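Local atomic coordinates of nitroreductase (Desulfitobacterium hafniense, PDB entry 3PXV), a protein that binds flavin mononucleotide and probably acts as an FMN-dependent oxidoreductase of the nitroreductase kind. Residues R88-A93 / G135-A140; M59-A64 / G144-E149; A35-P40 / Q46-I51. All coordinates share one frame; numbering follows the deposited sequence.

Interaction 1 of 3, residues R88-A93 / G135-A140; sequences RLFYGA and GYTGLA. With FMN (flavin mononucleotide), chain F.
The flavin end of the FMN pocket is built here, where Leu89 and Phe90 meet Tyr136 and Thr137 beside the pyrimidine part of the isoalloxazine ring. Segment 88-93 has no regular helix or strand. Segment 135-140 is mostly loop, with a short 3-10 segment at 136-138. Phe90 to Ala93 form a type I' beta turn closed by the bond from Ala93 N to Phe90 O. No hydrogen bond joins the two segments directly. Apolar packing and the shared cofactor connect them.

Leu89 and Tyr136 cross at about a right angle. The branch CD1 of Leu89 lies 3.7 Å from CD2 of the Tyr136 ring, and CG of Leu89 is 3.8 Å from CB of Tyr136. Phe90 comes to Thr137 with its far end. Its CE1 is 3.3 Å from OG1 of Thr137. Thr137 OG1 stands anti to the carbonyl carbon (chi1 -50°), while the methyl CG2, anti to the backbone N, meets Phe90 CZ. The hydroxyl is not left to the Phe90 ring alone, for it is hydrogen-bonded to Ser165 OG.

Each segment also grips the flavin. Tyr91 OH donates a short hydrogen bond of 2.5 Å to FMN O2, which lies at the edge of the tyrosine ring, near its plane. On the other segment, the backbone N of Gly135 and that of Tyr136 reach FMN O4 at 3.2 and 3.3 Å. Both bonds are weak. The two carbonyls of the pyrimidine ring are thus held from different loops.

Glu63 of helix 56-72 accepts hydrogen bonds from the backbone N of Leu89 and of Phe90. The same helix packs on Phe90 through Met59 and on Thr137 through Met62, while strand 161-169 meets these side chains through Leu167 and Phe162.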
# COMPACT_ATOMS: atom_id res chain seq x y z
N ARG B 88 -19.98 -15.58 5.74
CA ARG B 88 -20.05 -14.17 5.46
C ARG B 88 -18.77 -13.78 4.79
O ARG B 88 -17.70 -14.32 5.09
CB ARG B 88 -20.27 -13.35 6.74
CG ARG B 88 -21.70 -13.49 7.37
CD ARG B 88 -21.77 -12.79 8.75
NE ARG B 88 -20.69 -13.24 9.65
CZ ARG B 88 -20.37 -12.68 10.82
NH1 ARG B 88 -21.03 -11.62 11.29
NH2 ARG B 88 -19.36 -13.19 11.54
N LEU B 89 -18.91 -12.85 3.86
CA LEU B 89 -17.81 -12.35 3.09
C LEU B 89 -17.43 -11.00 3.74
O LEU B 89 -16.25 -10.68 3.86
CB LEU B 89 -18.29 -12.24 1.64
CG LEU B 89 -17.47 -12.63 0.42
CD1 LEU B 89 -16.79 -13.98 0.56
CD2 LEU B 89 -18.39 -12.61 -0.82
N PHE B 90 -18.42 -10.25 4.22
CA PHE B 90 -18.18 -8.97 4.87
C PHE B 90 -18.25 -8.99 6.40
O PHE B 90 -18.19 -7.94 7.03
CB PHE B 90 -19.08 -7.89 4.30
CG PHE B 90 -18.95 -7.72 2.81
CD1 PHE B 90 -17.75 -7.97 2.15
CD2 PHE B 90 -20.02 -7.23 2.07
CE1 PHE B 90 -17.64 -7.80 0.77
CE2 PHE B 90 -19.92 -7.04 0.71
CZ PHE B 90 -18.74 -7.33 0.05
N TYR B 91 -18.35 -10.18 6.97
CA TYR B 91 -18.36 -10.40 8.41
C TYR B 91 -19.31 -9.48 9.21
O TYR B 91 -19.03 -9.10 10.35
CB TYR B 91 -16.93 -10.30 8.94
CG TYR B 91 -15.94 -11.16 8.16
CD1 TYR B 91 -15.92 -12.56 8.29
CD2 TYR B 91 -15.02 -10.57 7.29
CE1 TYR B 91 -15.01 -13.33 7.57
CE2 TYR B 91 -14.12 -11.34 6.55
CZ TYR B 91 -14.11 -12.71 6.70
OH TYR B 91 -13.21 -13.45 5.97
N GLY B 92 -20.44 -9.15 8.61
CA GLY B 92 -21.46 -8.30 9.26
C GLY B 92 -21.10 -6.83 9.34
O GLY B 92 -21.71 -6.10 10.13
N ALA B 93 -20.10 -6.40 8.57
CA ALA B 93 -19.66 -5.01 8.57
C ALA B 93 -20.77 -4.16 8.02
O ALA B 93 -21.36 -4.51 7.01
CB ALA B 93 -18.41 -4.82 7.73
N GLY B 135 -10.53 -8.32 -0.48
CA GLY B 135 -10.45 -8.45 -1.92
C GLY B 135 -11.67 -9.17 -2.46
O GLY B 135 -11.93 -9.12 -3.68
N TYR B 136 -12.40 -9.85 -1.56
CA TYR B 136 -13.58 -10.62 -1.94
C TYR B 136 -14.75 -9.76 -2.40
O TYR B 136 -15.61 -10.24 -3.14
CB TYR B 136 -14.01 -11.63 -0.85
CG TYR B 136 -13.27 -12.96 -0.84
CD1 TYR B 136 -12.83 -13.57 -2.01
CD2 TYR B 136 -13.09 -13.65 0.35
CE1 TYR B 136 -12.19 -14.80 -1.99
CE2 TYR B 136 -12.47 -14.88 0.38
CZ TYR B 136 -12.02 -15.46 -0.78
OH TYR B 136 -11.40 -16.68 -0.71
N THR B 137 -14.78 -8.49 -2.01
CA THR B 137 -15.82 -7.58 -2.52
C THR B 137 -15.75 -7.64 -4.05
O THR B 137 -16.76 -7.45 -4.72
CB THR B 137 -15.57 -6.11 -2.11
OG1 THR B 137 -15.35 -6.03 -0.71
CG2 THR B 137 -16.75 -5.22 -2.52
N GLY B 138 -14.54 -7.89 -4.58
CA GLY B 138 -14.31 -7.99 -6.01
C GLY B 138 -15.10 -9.06 -6.74
O GLY B 138 -15.26 -8.99 -7.95
N LEU B 139 -15.57 -10.05 -6.01
CA LEU B 139 -16.34 -11.15 -6.58
C LEU B 139 -17.72 -10.68 -7.08
O LEU B 139 -18.33 -11.34 -7.92
CB LEU B 139 -16.48 -12.29 -5.57
CG LEU B 139 -15.21 -13.05 -5.19
CD1 LEU B 139 -15.48 -14.05 -4.02
CD2 LEU B 139 -14.65 -13.77 -6.40
N ALA B 140 -18.19 -9.53 -6.61
CA ALA B 140 -19.47 -8.98 -7.06
C ALA B 140 -19.43 -8.61 -8.55
O ALA B 140 -20.47 -8.55 -9.19
CB ALA B 140 -19.82 -7.77 -6.23
N1 FMN F . -9.09 -11.37 4.71
C2 FMN F . -10.36 -11.89 4.52
O2 FMN F . -10.96 -12.48 5.41
N3 FMN F . -10.97 -11.74 3.30
C4 FMN F . -10.35 -11.10 2.26
O4 FMN F . -10.95 -11.01 1.20
C4A FMN F . -9.07 -10.58 2.45
N5 FMN F . -8.41 -9.92 1.45
C5A FMN F . -7.28 -9.19 1.73
C6 FMN F . -6.77 -8.32 0.76
C7 FMN F . -5.63 -7.57 1.01
C7M FMN F . -5.13 -6.66 -0.05
C8 FMN F . -4.99 -7.69 2.23
C8M FMN F . -3.77 -6.91 2.56
C9 FMN F . -5.50 -8.56 3.21
C9A FMN F . -6.65 -9.32 2.96
N10 FMN F . -7.18 -10.19 3.90
C10 FMN F . -8.44 -10.72 3.69
C1' FMN F . -6.70 -10.09 5.31
C2' FMN F . -5.45 -10.94 5.49
O2' FMN F . -5.86 -12.29 5.62
C3' FMN F . -4.68 -10.45 6.71
O3' FMN F . -4.25 -9.12 6.54
C4' FMN F . -3.46 -11.33 6.95
O4' FMN F . -3.94 -12.60 7.24
C5' FMN F . -2.59 -10.82 8.10
O5' FMN F . -3.35 -10.74 9.29
P FMN F . -3.59 -9.33 10.02
O1P FMN F . -4.57 -9.58 11.12
O2P FMN F . -4.17 -8.27 9.07
O3P FMN F . -2.25 -8.95 10.55

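Interaction 2 of 3, residues M59-A64 / G144-E149; sequences MQEMEA and GLRAEE
Arg146 reaches from the N-cap position of its helix to Glu61 on helix 56-72, forming a salt bridge at the surface. From CB the chain runs with CG anti to the carbonyl carbon (chi1 -61°). CG and CD carry it onward to a bend at chi3 (70°), which turns the guanidinium toward Glu61. NH1 meets a water at 3.1 Å, a weak bond, and that water also bonds weakly to Glu61 O. NH2 does most of the work. It donates to Glu61 OE1 at 3.1 Å, approaching from above the carboxylate plane, and to Glu149 OE2 at 2.7 Å on the syn side of that carboxylate. Both acceptors lie close to the guanidinium plane. Glu61 OE1 and Glu149 OE2 are 4.2 Å apart, so the arginine charge probably eases their mutual repulsion. Arg153 also forms salt bridges to both acids and completes the network. With an alanine here both NH2 bonds go, and the two acids would probably be left to Arg153 as the remaining positive charge of the network. Helices 56-72 and 147-154 are further joined by Phe150, which packs against Glu61 and Met62, while Met62 also touches Leu154 of helix 147-154 and Met96 of strand 95-101.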
# COMPACT_ATOMS: atom_id res chain seq x y z
N MSE B 59 -24.67 -3.54 -0.09
CA MSE B 59 -23.65 -4.39 0.51
C MSE B 59 -24.08 -5.85 0.51
O MSE B 59 -23.32 -6.71 0.08
CB MSE B 59 -23.31 -3.91 1.92
CG MSE B 59 -22.50 -2.59 1.95
SE MSE B 59 -21.65 -2.35 3.65
CE MSE B 59 -20.53 -3.89 3.56
N GLN B 60 -25.31 -6.13 0.97
CA GLN B 60 -25.86 -7.50 0.96
C GLN B 60 -25.92 -8.09 -0.45
O GLN B 60 -25.67 -9.28 -0.64
CB GLN B 60 -27.27 -7.57 1.59
CG GLN B 60 -27.36 -7.32 3.11
CD GLN B 60 -28.81 -7.46 3.66
OE1 GLN B 60 -29.78 -7.09 3.00
NE2 GLN B 60 -28.94 -7.98 4.88
N GLU B 61 -26.26 -7.27 -1.43
CA GLU B 61 -26.37 -7.78 -2.80
C GLU B 61 -25.02 -8.17 -3.37
O GLU B 61 -24.89 -9.21 -4.00
CB GLU B 61 -27.10 -6.78 -3.71
CG GLU B 61 -28.59 -6.63 -3.39
CD GLU B 61 -29.36 -5.76 -4.37
OE1 GLU B 61 -28.88 -5.57 -5.51
OE2 GLU B 61 -30.48 -5.30 -4.03
N MSE B 62 -24.01 -7.36 -3.11
CA MSE B 62 -22.68 -7.63 -3.61
C MSE B 62 -22.13 -8.87 -2.90
O MSE B 62 -21.41 -9.68 -3.49
CB MSE B 62 -21.76 -6.41 -3.40
CG MSE B 62 -22.13 -5.22 -4.23
SE MSE B 62 -21.06 -3.64 -3.88
CE MSE B 62 -19.36 -4.40 -4.31
N GLU B 63 -22.50 -9.03 -1.63
CA GLU B 63 -22.04 -10.17 -0.84
C GLU B 63 -22.64 -11.47 -1.38
O GLU B 63 -21.93 -12.45 -1.59
CB GLU B 63 -22.39 -9.99 0.64
CG GLU B 63 -21.83 -11.11 1.54
CD GLU B 63 -22.07 -10.88 3.03
OE1 GLU B 63 -23.20 -10.54 3.41
OE2 GLU B 63 -21.12 -11.04 3.82
N ALA B 64 -23.96 -11.46 -1.60
CA ALA B 64 -24.68 -12.62 -2.10
C ALA B 64 -24.22 -12.98 -3.52
O ALA B 64 -24.12 -14.15 -3.86
CB ALA B 64 -26.18 -12.40 -2.04
N GLY B 144 -19.14 -10.57 -14.62
CA GLY B 144 -19.33 -9.56 -15.66
C GLY B 144 -20.81 -9.24 -15.90
O GLY B 144 -21.14 -8.22 -16.52
N LEU B 145 -21.70 -10.09 -15.38
CA LEU B 145 -23.16 -9.95 -15.61
C LEU B 145 -23.80 -8.87 -14.75
O LEU B 145 -24.77 -8.24 -15.17
CB LEU B 145 -23.85 -11.31 -15.40
CG LEU B 145 -23.25 -12.41 -16.29
CD1 LEU B 145 -23.84 -13.80 -16.07
CD2 LEU B 145 -23.39 -12.02 -17.74
N ARG B 146 -23.26 -8.63 -13.56
CA ARG B 146 -23.75 -7.57 -12.71
C ARG B 146 -22.69 -6.49 -12.47
O ARG B 146 -22.90 -5.58 -11.67
CB ARG B 146 -24.27 -8.13 -11.38
CG ARG B 146 -25.44 -9.08 -11.57
CD ARG B 146 -26.14 -9.41 -10.29
NE ARG B 146 -26.88 -8.28 -9.74
CZ ARG B 146 -27.38 -8.24 -8.50
NH1 ARG B 146 -27.22 -9.26 -7.65
NH2 ARG B 146 -28.05 -7.17 -8.09
N ALA B 147 -21.59 -6.54 -13.22
CA ALA B 147 -20.48 -5.59 -13.03
C ALA B 147 -20.83 -4.12 -13.33
O ALA B 147 -20.47 -3.23 -12.54
CB ALA B 147 -19.20 -6.03 -13.82
N GLU B 148 -21.52 -3.86 -14.44
CA GLU B 148 -21.88 -2.48 -14.80
C GLU B 148 -22.89 -1.91 -13.80
O GLU B 148 -22.79 -0.75 -13.43
CB GLU B 148 -22.45 -2.37 -16.20
CG GLU B 148 -22.49 -0.91 -16.70
CD GLU B 148 -23.50 -0.67 -17.84
OE1 GLU B 148 -24.36 -1.55 -18.10
OE2 GLU B 148 -23.43 0.43 -18.45
N GLU B 149 -23.84 -2.73 -13.38
CA GLU B 149 -24.82 -2.37 -12.38
C GLU B 149 -24.15 -1.93 -11.07
O GLU B 149 -24.39 -0.81 -10.60
CB GLU B 149 -25.73 -3.56 -12.10
CG GLU B 149 -26.79 -3.34 -11.01
CD GLU B 149 -27.54 -4.63 -10.67
OE1 GLU B 149 -27.82 -5.44 -11.59
OE2 GLU B 149 -27.83 -4.83 -9.46
O HOH W 1 -27.64 -10.78 -4.94

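Interaction 3 of 3, residues A35-P40 / Q46-I51; sequences AAIQAP and QAWRVI. With FMN (flavin mononucleotide), chain E.
A type I beta turn from Ala36 to Ala39 follows on from helix 26-36 and packs on the chain leading into strand 50-53, an outer strand of the antiparallel sheet within this chain. The helix-to-sheet packing is tight on the side of Ile37 and Val50. The CG2 methyl of Val50 touches both Ala36 CB and Ile37 CG2, each at 3.9 Å. With CG1 of Ile37 between the backbone N and the carbonyl carbon (chi1 63°), CG2 is anti to the carbonyl carbon and meets the valine. It also approaches CZ3 of Trp48 at 4.2 Å, the two side chains crossing at about a right angle. The far end of the indole lies against the turn. CH2 of Trp48 is 3.9 Å from Ile37 CA, and CZ2 is 4.0 Å from Ala39 O, which lies at the ring edge, near its plane. Gln46 CA sits over one face of the indole, toward its rim. Leu116 of helix 106-126 and Val99 of strand 95-101 also pack on Trp48.

The polar side of the contact is looser and is bridged by water. One water donates to Ile37 O and to Gln46 OE1, linking the two. Ile37 O also accepts a hydrogen bond from His178 of the second subunit, and Gln46 OE1 one from Lys184 of that subunit. Val50 and Ile51 pair in parallel with a strand of the same neighbour, so the sheet continues across the interface. Pro40 CB is 3.3 Å from O3' of the FMN of chain E and helps line the pocket of this cofactor, which is hydrogen-bonded to Ser15 and Arg17 of the second subunit. Beside the indole a second water accepts from Trp48 NE1 at 2.7 Å and donates to Pro40 O at 2.7 Å.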
# COMPACT_ATOMS: atom_id res chain seq x y z
N ALA B 35 -7.92 10.87 5.11
CA ALA B 35 -6.61 10.26 5.27
C ALA B 35 -6.26 9.49 4.00
O ALA B 35 -5.14 9.58 3.50
CB ALA B 35 -6.59 9.35 6.50
N ALA B 36 -7.23 8.78 3.44
CA ALA B 36 -6.99 7.99 2.23
C ALA B 36 -6.49 8.85 1.06
O ALA B 36 -5.51 8.52 0.41
CB ALA B 36 -8.26 7.22 1.84
N ILE B 37 -7.12 9.99 0.84
CA ILE B 37 -6.74 10.85 -0.27
C ILE B 37 -5.38 11.52 -0.05
O ILE B 37 -4.83 12.14 -0.96
CB ILE B 37 -7.86 11.86 -0.67
CG1 ILE B 37 -8.20 12.86 0.44
CG2 ILE B 37 -9.14 11.10 -1.08
CD1 ILE B 37 -8.93 14.10 -0.10
N GLN B 38 -4.82 11.37 1.15
CA GLN B 38 -3.48 11.90 1.44
C GLN B 38 -2.41 10.85 1.11
O GLN B 38 -1.20 11.08 1.29
CB GLN B 38 -3.39 12.37 2.91
CG GLN B 38 -4.28 13.58 3.23
CD GLN B 38 -4.54 13.81 4.72
OE1 GLN B 38 -4.45 12.90 5.55
NE2 GLN B 38 -4.92 15.04 5.06
N ALA B 39 -2.86 9.70 0.61
CA ALA B 39 -1.96 8.64 0.20
C ALA B 39 -1.12 9.09 -0.99
O ALA B 39 -1.61 9.77 -1.88
CB ALA B 39 -2.75 7.36 -0.16
N PRO B 40 0.16 8.73 -1.01
CA PRO B 40 0.94 9.07 -2.19
C PRO B 40 0.65 8.08 -3.32
O PRO B 40 0.22 6.96 -3.07
CB PRO B 40 2.38 8.92 -1.72
CG PRO B 40 2.32 7.94 -0.61
CD PRO B 40 0.99 8.14 0.06
N GLN B 46 -2.98 9.41 -8.87
CA GLN B 46 -4.20 9.17 -8.09
C GLN B 46 -5.27 8.48 -8.95
O GLN B 46 -6.40 8.94 -9.05
CB GLN B 46 -4.73 10.49 -7.51
CG GLN B 46 -3.73 11.24 -6.58
CD GLN B 46 -4.30 12.54 -6.00
OE1 GLN B 46 -5.54 12.71 -5.85
NE2 GLN B 46 -3.41 13.46 -5.66
N ALA B 47 -4.89 7.34 -9.53
CA ALA B 47 -5.77 6.57 -10.41
C ALA B 47 -6.70 5.68 -9.57
O ALA B 47 -6.80 4.49 -9.78
CB ALA B 47 -4.94 5.73 -11.39
N TRP B 48 -7.36 6.32 -8.61
CA TRP B 48 -8.28 5.68 -7.72
C TRP B 48 -9.40 6.60 -7.31
O TRP B 48 -9.43 7.74 -7.76
CB TRP B 48 -7.55 5.18 -6.48
CG TRP B 48 -6.39 5.99 -5.93
CD1 TRP B 48 -5.12 5.57 -5.89
CD2 TRP B 48 -6.41 7.26 -5.24
NE1 TRP B 48 -4.32 6.50 -5.26
CE2 TRP B 48 -5.09 7.54 -4.84
CE3 TRP B 48 -7.40 8.18 -4.93
CZ2 TRP B 48 -4.74 8.71 -4.16
CZ3 TRP B 48 -7.05 9.34 -4.25
CH2 TRP B 48 -5.74 9.59 -3.87
N ARG B 49 -10.37 6.08 -6.55
CA ARG B 49 -11.43 6.90 -5.94
C ARG B 49 -11.71 6.30 -4.57
O ARG B 49 -11.43 5.12 -4.35
CB ARG B 49 -12.74 6.90 -6.73
CG ARG B 49 -12.70 7.50 -8.11
CD ARG B 49 -12.46 9.01 -8.10
NE ARG B 49 -12.51 9.52 -9.48
CZ ARG B 49 -11.53 9.41 -10.39
NH1 ARG B 49 -10.39 8.80 -10.09
NH2 ARG B 49 -11.70 9.90 -11.61
N VAL B 50 -12.28 7.10 -3.67
CA VAL B 50 -12.58 6.65 -2.31
C VAL B 50 -14.10 6.71 -2.14
O VAL B 50 -14.67 7.79 -1.92
CB VAL B 50 -11.83 7.52 -1.27
CG1 VAL B 50 -12.23 7.18 0.16
CG2 VAL B 50 -10.35 7.37 -1.47
N ILE B 51 -14.76 5.55 -2.28
CA ILE B 51 -16.20 5.45 -2.20
C ILE B 51 -16.59 4.87 -0.84
O ILE B 51 -16.37 3.69 -0.59
CB ILE B 51 -16.74 4.57 -3.36
CG1 ILE B 51 -16.29 5.14 -4.70
CG2 ILE B 51 -18.27 4.48 -3.32
CD1 ILE B 51 -16.64 4.27 -5.85
N1 FMN E . 9.17 9.97 -6.93
C2 FMN E . 10.45 10.05 -7.46
O2 FMN E . 11.08 11.12 -7.42
N3 FMN E . 11.03 8.91 -8.02
C4 FMN E . 10.30 7.72 -8.06
O4 FMN E . 10.84 6.73 -8.56
C4A FMN E . 8.98 7.66 -7.51
N5 FMN E . 8.23 6.50 -7.51
C5A FMN E . 7.07 6.40 -6.75
C6 FMN E . 6.46 5.16 -6.55
C7 FMN E . 5.29 5.02 -5.79
C7M FMN E . 4.66 3.67 -5.59
C8 FMN E . 4.75 6.14 -5.22
C8M FMN E . 3.52 6.04 -4.39
C9 FMN E . 5.35 7.40 -5.41
C9A FMN E . 6.52 7.55 -6.16
N10 FMN E . 7.15 8.80 -6.39
C10 FMN E . 8.43 8.82 -6.94
C1' FMN E . 6.71 10.04 -5.68
C2' FMN E . 5.40 10.63 -6.19
O2' FMN E . 5.68 11.58 -7.19
C3' FMN E . 4.64 11.33 -5.04
O3' FMN E . 4.10 10.39 -4.11
C4' FMN E . 3.52 12.20 -5.57
O4' FMN E . 4.07 13.23 -6.37
C5' FMN E . 2.65 12.77 -4.44
O5' FMN E . 3.40 13.70 -3.71
P FMN E . 3.64 13.54 -2.18
O1P FMN E . 4.73 14.54 -1.89
O2P FMN E . 4.23 12.19 -1.85
O3P FMN E . 2.34 13.84 -1.45
O HOH W 2 -5.62 13.47 -3.30
O HOH W 3 -2.08 5.81 -3.83

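Overall arrangement
Interactions 1 and 3 are buried, whereas interaction 2 lies at the surface. Interactions 1 and 2 are neighbours, their centres 11 Å apart, and both draw on helix 56-72. Interaction 1 rests against the buried methionines of that helix, and interaction 2 uses its outer, charged side. Along the chain, interaction 1 is nested inside the loop closed by interaction 2. Interaction 3 lies on the opposite side of the chain's centre from interaction 1, about 21 Å away between centres. Interaction 1 hydrogen-bonds its FMN, while interaction 3 packs Pro40 against a different one. Chemistry follows place: apolar packing and flavin bonds in 1, charge pairing in 2, and apolar packing with bridging waters beside the second subunit in 3.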